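Long-range contact in protein with a SET domain within carboxy region (Cryptosporidium parvum, PDB 4LDG), which is of unknown function in detail but, as a SET-domain protein of the SETD8 family, is probably a histone H4 lysine methyltransferase: residues S29-N37 and D106-L114. Residues are numbered along the deposited sequence; the frame is centred on the assembly and turned at random.
Sequences SKIPYFERN and DMNYKVIHL
The hydroxyl OH of Y33 and ring nitrogen ND1 of H113 lie 2.8 Å apart in a hydrogen bond in which either may donate, joining the last turn of helix 15-36 to the segment just after strand 111-112. ND1 comes in at the edge of the tyrosine ring, near its plane, the two rings meeting rim to rim. Y33 illustrates how one aromatic side chain can serve several partners. V111 sets CG2 over one ring face, 3.6 Å from the centroid, while N37 ND2 lies off-centre over the opposite face as it donates to Y33 O. Y33 CB sits over the face of the Y109 ring, a CH-pi contact; the Y109 CG, anti to the carbonyl carbon (chi1 -65°), turns that ring toward the helix. Behind it, D106 OD2 accepts from N108 N, an Asx turn, and from Y109 N at 2.9 Å, completing an Asx motif. Alongside, the extended K30 runs past V111 CG1; its NZ donates to a water that in turn donates to K110 O, and also forms a salt bridge with D26. Aromatic and aliphatic packing, bordered by polar links, thus joins hairpin and helix, and the hydroxyl of the buried Y33 is satisfied by the histidine nitrogen.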
ATOM      1  N   SER A  29       7.882   0.973 -16.267  0.50 63.64           N
ATOM      2  CA  SER A  29       6.642   1.115 -17.027  0.50 63.63           C
ATOM      3  C   SER A  29       5.978   2.480 -16.861  0.50 61.18           C
ATOM      4  O   SER A  29       5.183   2.884 -17.697  0.50 64.21           O
ATOM      5  CB  SER A  29       5.657   0.013 -16.643  0.50 62.94           C
ATOM      6  OG  SER A  29       5.936  -1.165 -17.378  0.50 66.14           O
ATOM      7  N   LYS A  30       6.311   3.188 -15.791  1.00 58.79           N
ATOM      8  CA  LYS A  30       5.742   4.514 -15.516  1.00 56.64           C
ATOM      9  C   LYS A  30       6.662   5.682 -15.932  1.00 59.22           C
ATOM     10  O   LYS A  30       6.249   6.848 -15.884  1.00 59.20           O
ATOM     11  CB  LYS A  30       5.403   4.613 -14.027  1.00 52.64           C
ATOM     12  CG  LYS A  30       4.259   3.686 -13.596  1.00 51.67           C
ATOM     13  CD  LYS A  30       4.213   3.488 -12.089  1.00 48.93           C
ATOM     14  CE  LYS A  30       2.996   2.670 -11.671  1.00 51.07           C
ATOM     15  NZ  LYS A  30       2.792   2.664 -10.187  1.00 52.88           N
ATOM     16  N   ILE A  31       7.895   5.373 -16.339  1.00 60.32           N
ATOM     17  CA  ILE A  31       8.861   6.416 -16.725  1.00 62.91           C
ATOM     18  C   ILE A  31       8.340   7.359 -17.821  1.00 64.14           C
ATOM     19  O   ILE A  31       8.422   8.573 -17.647  1.00 66.34           O
ATOM     20  CB  ILE A  31      10.264   5.831 -17.070  1.00 65.88           C
ATOM     21  CG1 ILE A  31      10.917   5.319 -15.769  1.00 66.20           C
ATOM     22  CG2 ILE A  31      11.157   6.876 -17.742  1.00 67.85           C
ATOM     23  CD1 ILE A  31      12.383   4.940 -15.852  1.00 70.43           C
ATOM     24  N   PRO A  32       7.784   6.814 -18.927  1.00 64.53           N
ATOM     25  CA  PRO A  32       7.244   7.695 -19.965  1.00 66.74           C
ATOM     26  C   PRO A  32       6.206   8.692 -19.423  1.00 65.72           C
ATOM     27  O   PRO A  32       6.176   9.851 -19.851  1.00 68.51           O
ATOM     28  CB  PRO A  32       6.579   6.718 -20.947  1.00 68.47           C
ATOM     29  CG  PRO A  32       7.198   5.392 -20.665  1.00 68.42           C
ATOM     30  CD  PRO A  32       7.447   5.406 -19.192  1.00 64.78           C
ATOM     31  N   TYR A  33       5.370   8.241 -18.487  1.00 62.98           N
ATOM     32  CA  TYR A  33       4.413   9.129 -17.832  1.00 60.47           C
ATOM     33  C   TYR A  33       5.115  10.144 -16.921  1.00 59.66           C
ATOM     34  O   TYR A  33       4.756  11.314 -16.933  1.00 61.19           O
ATOM     35  CB  TYR A  33       3.332   8.336 -17.068  1.00 57.11           C
ATOM     36  CG  TYR A  33       2.514   9.190 -16.121  1.00 55.32           C
ATOM     37  CD1 TYR A  33       1.332   9.801 -16.533  1.00 56.34           C
ATOM     38  CD2 TYR A  33       2.939   9.410 -14.815  1.00 53.85           C
ATOM     39  CE1 TYR A  33       0.598  10.598 -15.669  1.00 55.00           C
ATOM     40  CE2 TYR A  33       2.216  10.207 -13.949  1.00 52.76           C
ATOM     41  CZ  TYR A  33       1.047  10.797 -14.372  1.00 53.71           C
ATOM     42  OH  TYR A  33       0.333  11.584 -13.497  1.00 52.27           O
ATOM     43  N   PHE A  34       6.107   9.717 -16.140  1.00 61.55           N
ATOM     44  CA  PHE A  34       6.873  10.670 -15.299  1.00 60.56           C
ATOM     45  C   PHE A  34       7.575  11.731 -16.154  1.00 63.55           C
ATOM     46  O   PHE A  34       7.564  12.920 -15.829  1.00 61.54           O
ATOM     47  CB  PHE A  34       7.902   9.957 -14.397  1.00 59.04           C
ATOM     48  CG  PHE A  34       7.288   9.025 -13.367  1.00 55.78           C
ATOM     49  CD1 PHE A  34       6.131   9.371 -12.680  1.00 53.99           C
ATOM     50  CD2 PHE A  34       7.881   7.801 -13.082  1.00 54.79           C
ATOM     51  CE1 PHE A  34       5.560   8.502 -11.755  1.00 52.63           C
ATOM     52  CE2 PHE A  34       7.319   6.934 -12.159  1.00 53.42           C
ATOM     53  CZ  PHE A  34       6.160   7.282 -11.487  1.00 51.28           C
ATOM     54  N   GLU A  35       8.170  11.303 -17.259  1.00 68.99           N
ATOM     55  CA  GLU A  35       8.913  12.229 -18.114  1.00 74.37           C
ATOM     56  C   GLU A  35       7.989  13.222 -18.805  1.00 74.18           C
ATOM     57  O   GLU A  35       8.247  14.412 -18.768  1.00 71.15           O
ATOM     58  CB  GLU A  35       9.787  11.477 -19.116  1.00 79.82           C
ATOM     59  CG  GLU A  35      11.144  11.131 -18.517  1.00 84.63           C
ATOM     60  CD  GLU A  35      12.029  10.303 -19.433  1.00 91.24           C
ATOM     61  OE1 GLU A  35      11.594   9.957 -20.560  1.00 90.76           O
ATOM     62  OE2 GLU A  35      13.167   9.990 -19.004  1.00 95.72           O
ATOM     63  N   ARG A  36       6.892  12.742 -19.383  1.00 76.39           N
ATOM     64  CA  ARG A  36       5.879  13.643 -19.942  1.00 78.94           C
ATOM     65  C   ARG A  36       5.369  14.677 -18.950  1.00 75.58           C
ATOM     66  O   ARG A  36       5.075  15.797 -19.344  1.00 76.24           O
ATOM     67  CB  ARG A  36       4.691  12.875 -20.507  1.00 84.36           C
ATOM     68  CG  ARG A  36       4.789  12.651 -22.002  1.00 94.73           C
ATOM     69  CD  ARG A  36       3.552  11.966 -22.550  1.00101.58           C
ATOM     70  NE  ARG A  36       3.383  10.634 -21.967  1.00104.18           N
ATOM     71  CZ  ARG A  36       3.009   9.543 -22.636  1.00110.77           C
ATOM     72  NH1 ARG A  36       2.750   9.579 -23.944  1.00113.91           N
ATOM     73  NH2 ARG A  36       2.896   8.396 -21.978  1.00111.50           N
ATOM     74  N   ASN A  37       5.263  14.314 -17.672  1.00 71.51           N
ATOM     75  CA  ASN A  37       4.710  15.229 -16.661  1.00 68.83           C
ATOM     76  C   ASN A  37       5.738  15.957 -15.796  1.00 67.17           C
ATOM     77  O   ASN A  37       5.368  16.573 -14.802  1.00 65.20           O
ATOM     78  CB  ASN A  37       3.712  14.484 -15.781  1.00 66.73           C
ATOM     79  CG  ASN A  37       2.370  14.322 -16.457  1.00 67.95           C
ATOM     80  OD1 ASN A  37       1.589  15.266 -16.520  1.00 69.64           O
ATOM     81  ND2 ASN A  37       2.093  13.130 -16.965  1.00 67.81           N
ATOM     82  N   ASP A 106      -4.763   7.657 -14.118  1.00 45.01           N
ATOM     83  CA  ASP A 106      -4.389   7.333 -15.499  1.00 47.34           C
ATOM     84  C   ASP A 106      -4.400   5.835 -15.586  1.00 48.20           C
ATOM     85  O   ASP A 106      -3.556   5.184 -14.972  1.00 46.20           O
ATOM     86  CB  ASP A 106      -2.989   7.849 -15.805  1.00 49.44           C
ATOM     87  CG  ASP A 106      -2.554   7.573 -17.250  1.00 55.47           C
ATOM     88  OD1 ASP A 106      -2.162   8.559 -17.936  1.00 52.23           O
ATOM     89  OD2 ASP A 106      -2.601   6.381 -17.683  1.00 54.92           O
ATOM     90  N   MET A 107      -5.344   5.307 -16.357  0.50 50.94           N
ATOM     91  CA  MET A 107      -5.546   3.868 -16.491  0.50 53.80           C
ATOM     92  C   MET A 107      -4.500   3.179 -17.373  0.50 55.05           C
ATOM     93  O   MET A 107      -4.384   1.955 -17.354  0.50 56.82           O
ATOM     94  CB  MET A 107      -6.957   3.592 -17.023  0.50 57.44           C
ATOM     95  CG  MET A 107      -7.944   3.057 -15.976  0.50 57.74           C
ATOM     96  SD  MET A 107      -8.525   4.232 -14.735  0.50 58.48           S
ATOM     97  CE  MET A 107     -10.122   4.660 -15.385  0.50 58.60           C
ATOM     98  N   ASN A 108      -3.727   3.951 -18.127  1.00 55.26           N
ATOM     99  CA  ASN A 108      -2.700   3.380 -18.983  1.00 60.44           C
ATOM    100  C   ASN A 108      -1.470   3.053 -18.135  1.00 59.27           C
ATOM    101  O   ASN A 108      -0.901   1.964 -18.245  1.00 60.90           O
ATOM    102  CB  ASN A 108      -2.368   4.296 -20.175  1.00 68.38           C
ATOM    103  CG  ASN A 108      -3.604   4.654 -20.995  1.00 73.32           C
ATOM    104  OD1 ASN A 108      -4.356   3.772 -21.426  1.00 78.78           O
ATOM    105  ND2 ASN A 108      -3.844   5.949 -21.183  1.00 74.68           N
ATOM    106  N   TYR A 109      -1.094   3.962 -17.244  1.00 54.27           N
ATOM    107  CA  TYR A 109       0.098   3.766 -16.422  1.00 52.81           C
ATOM    108  C   TYR A 109      -0.161   3.327 -14.970  1.00 49.91           C
ATOM    109  O   TYR A 109       0.776   2.990 -14.262  1.00 47.84           O
ATOM    110  CB  TYR A 109       0.954   5.035 -16.475  1.00 55.48           C
ATOM    111  CG  TYR A 109       1.505   5.293 -17.870  1.00 58.21           C
ATOM    112  CD1 TYR A 109       2.670   4.685 -18.284  1.00 59.93           C
ATOM    113  CD2 TYR A 109       0.845   6.124 -18.771  1.00 58.86           C
ATOM    114  CE1 TYR A 109       3.174   4.881 -19.554  1.00 64.12           C
ATOM    115  CE2 TYR A 109       1.342   6.334 -20.045  1.00 62.61           C
ATOM    116  CZ  TYR A 109       2.508   5.702 -20.429  1.00 64.95           C
ATOM    117  OH  TYR A 109       3.034   5.890 -21.677  1.00 69.83           O
ATOM    118  N   LYS A 110      -1.424   3.322 -14.546  1.00 51.40           N
ATOM    119  CA  LYS A 110      -1.846   2.963 -13.182  1.00 49.43           C
ATOM    120  C   LYS A 110      -1.198   3.881 -12.134  1.00 46.17           C
ATOM    121  O   LYS A 110      -0.521   3.426 -11.204  1.00 45.19           O
ATOM    122  CB  LYS A 110      -1.561   1.482 -12.892  1.00 56.61           C
ATOM    123  CG  LYS A 110      -2.065   0.509 -13.964  1.00 61.69           C
ATOM    124  CD  LYS A 110      -3.388  -0.168 -13.611  1.00 70.71           C
ATOM    125  CE  LYS A 110      -3.427  -1.629 -14.081  1.00 78.54           C
ATOM    126  NZ  LYS A 110      -2.467  -2.492 -13.314  1.00 81.65           N
ATOM    127  N   VAL A 111      -1.380   5.184 -12.328  1.00 43.04           N
ATOM    128  CA  VAL A 111      -0.888   6.184 -11.412  1.00 42.48           C
ATOM    129  C   VAL A 111      -2.012   7.087 -11.031  1.00 38.90           C
ATOM    130  O   VAL A 111      -2.966   7.275 -11.791  1.00 38.32           O
ATOM    131  CB  VAL A 111       0.230   7.071 -11.994  1.00 47.22           C
ATOM    132  CG1 VAL A 111       1.503   6.270 -12.155  1.00 49.64           C
ATOM    133  CG2 VAL A 111      -0.182   7.685 -13.325  1.00 51.17           C
ATOM    134  N   ILE A 112      -1.872   7.663  -9.849  1.00 38.38           N
ATOM    135  CA  ILE A 112      -2.772   8.678  -9.377  1.00 39.02           C
ATOM    136  C   ILE A 112      -2.235   9.985  -9.958  1.00 41.33           C
ATOM    137  O   ILE A 112      -1.197  10.481  -9.524  1.00 40.70           O
ATOM    138  CB  ILE A 112      -2.853   8.726  -7.856  1.00 38.93           C
ATOM    139  CG1 ILE A 112      -3.328   7.394  -7.320  1.00 40.79           C
ATOM    140  CG2 ILE A 112      -3.843   9.805  -7.414  1.00 41.00           C
ATOM    141  CD1 ILE A 112      -3.426   7.394  -5.792  1.00 45.28           C
ATOM    142  N   HIS A 113      -2.957  10.496 -10.956  1.00 40.17           N
ATOM    143  CA  HIS A 113      -2.528  11.626 -11.766  1.00 42.55           C
ATOM    144  C   HIS A 113      -2.857  12.963 -11.118  1.00 42.50           C
ATOM    145  O   HIS A 113      -2.073  13.895 -11.243  1.00 42.74           O
ATOM    146  CB  HIS A 113      -3.202  11.521 -13.138  1.00 44.93           C
ATOM    147  CG  HIS A 113      -2.991  12.701 -14.020  1.00 48.96           C
ATOM    148  ND1 HIS A 113      -1.761  13.017 -14.559  1.00 53.20           N
ATOM    149  CD2 HIS A 113      -3.857  13.628 -14.486  1.00 50.01           C
ATOM    150  CE1 HIS A 113      -1.873  14.104 -15.296  1.00 52.87           C
ATOM    151  NE2 HIS A 113      -3.133  14.496 -15.265  1.00 54.04           N
ATOM    152  N   LEU A 114      -4.019  13.072 -10.453  1.00 39.95           N
ATOM    153  CA  LEU A 114      -4.416  14.325  -9.800  1.00 39.25           C
ATOM    154  C   LEU A 114      -4.256  14.229  -8.286  1.00 37.25           C
ATOM    155  O   LEU A 114      -4.434  13.173  -7.729  1.00 37.77           O
ATOM    156  CB  LEU A 114      -5.876  14.658 -10.095  1.00 39.87           C
ATOM    157  CG  LEU A 114      -6.281  15.034 -11.520  1.00 41.74           C
ATOM    158  CD1 LEU A 114      -7.801  15.158 -11.624  1.00 42.29           C
ATOM    159  CD2 LEU A 114      -5.605  16.334 -11.942  1.00 44.85           C
TER
HETATM  160  O   HOH W   1       0.173   1.283  -9.834  1.00 48.84           O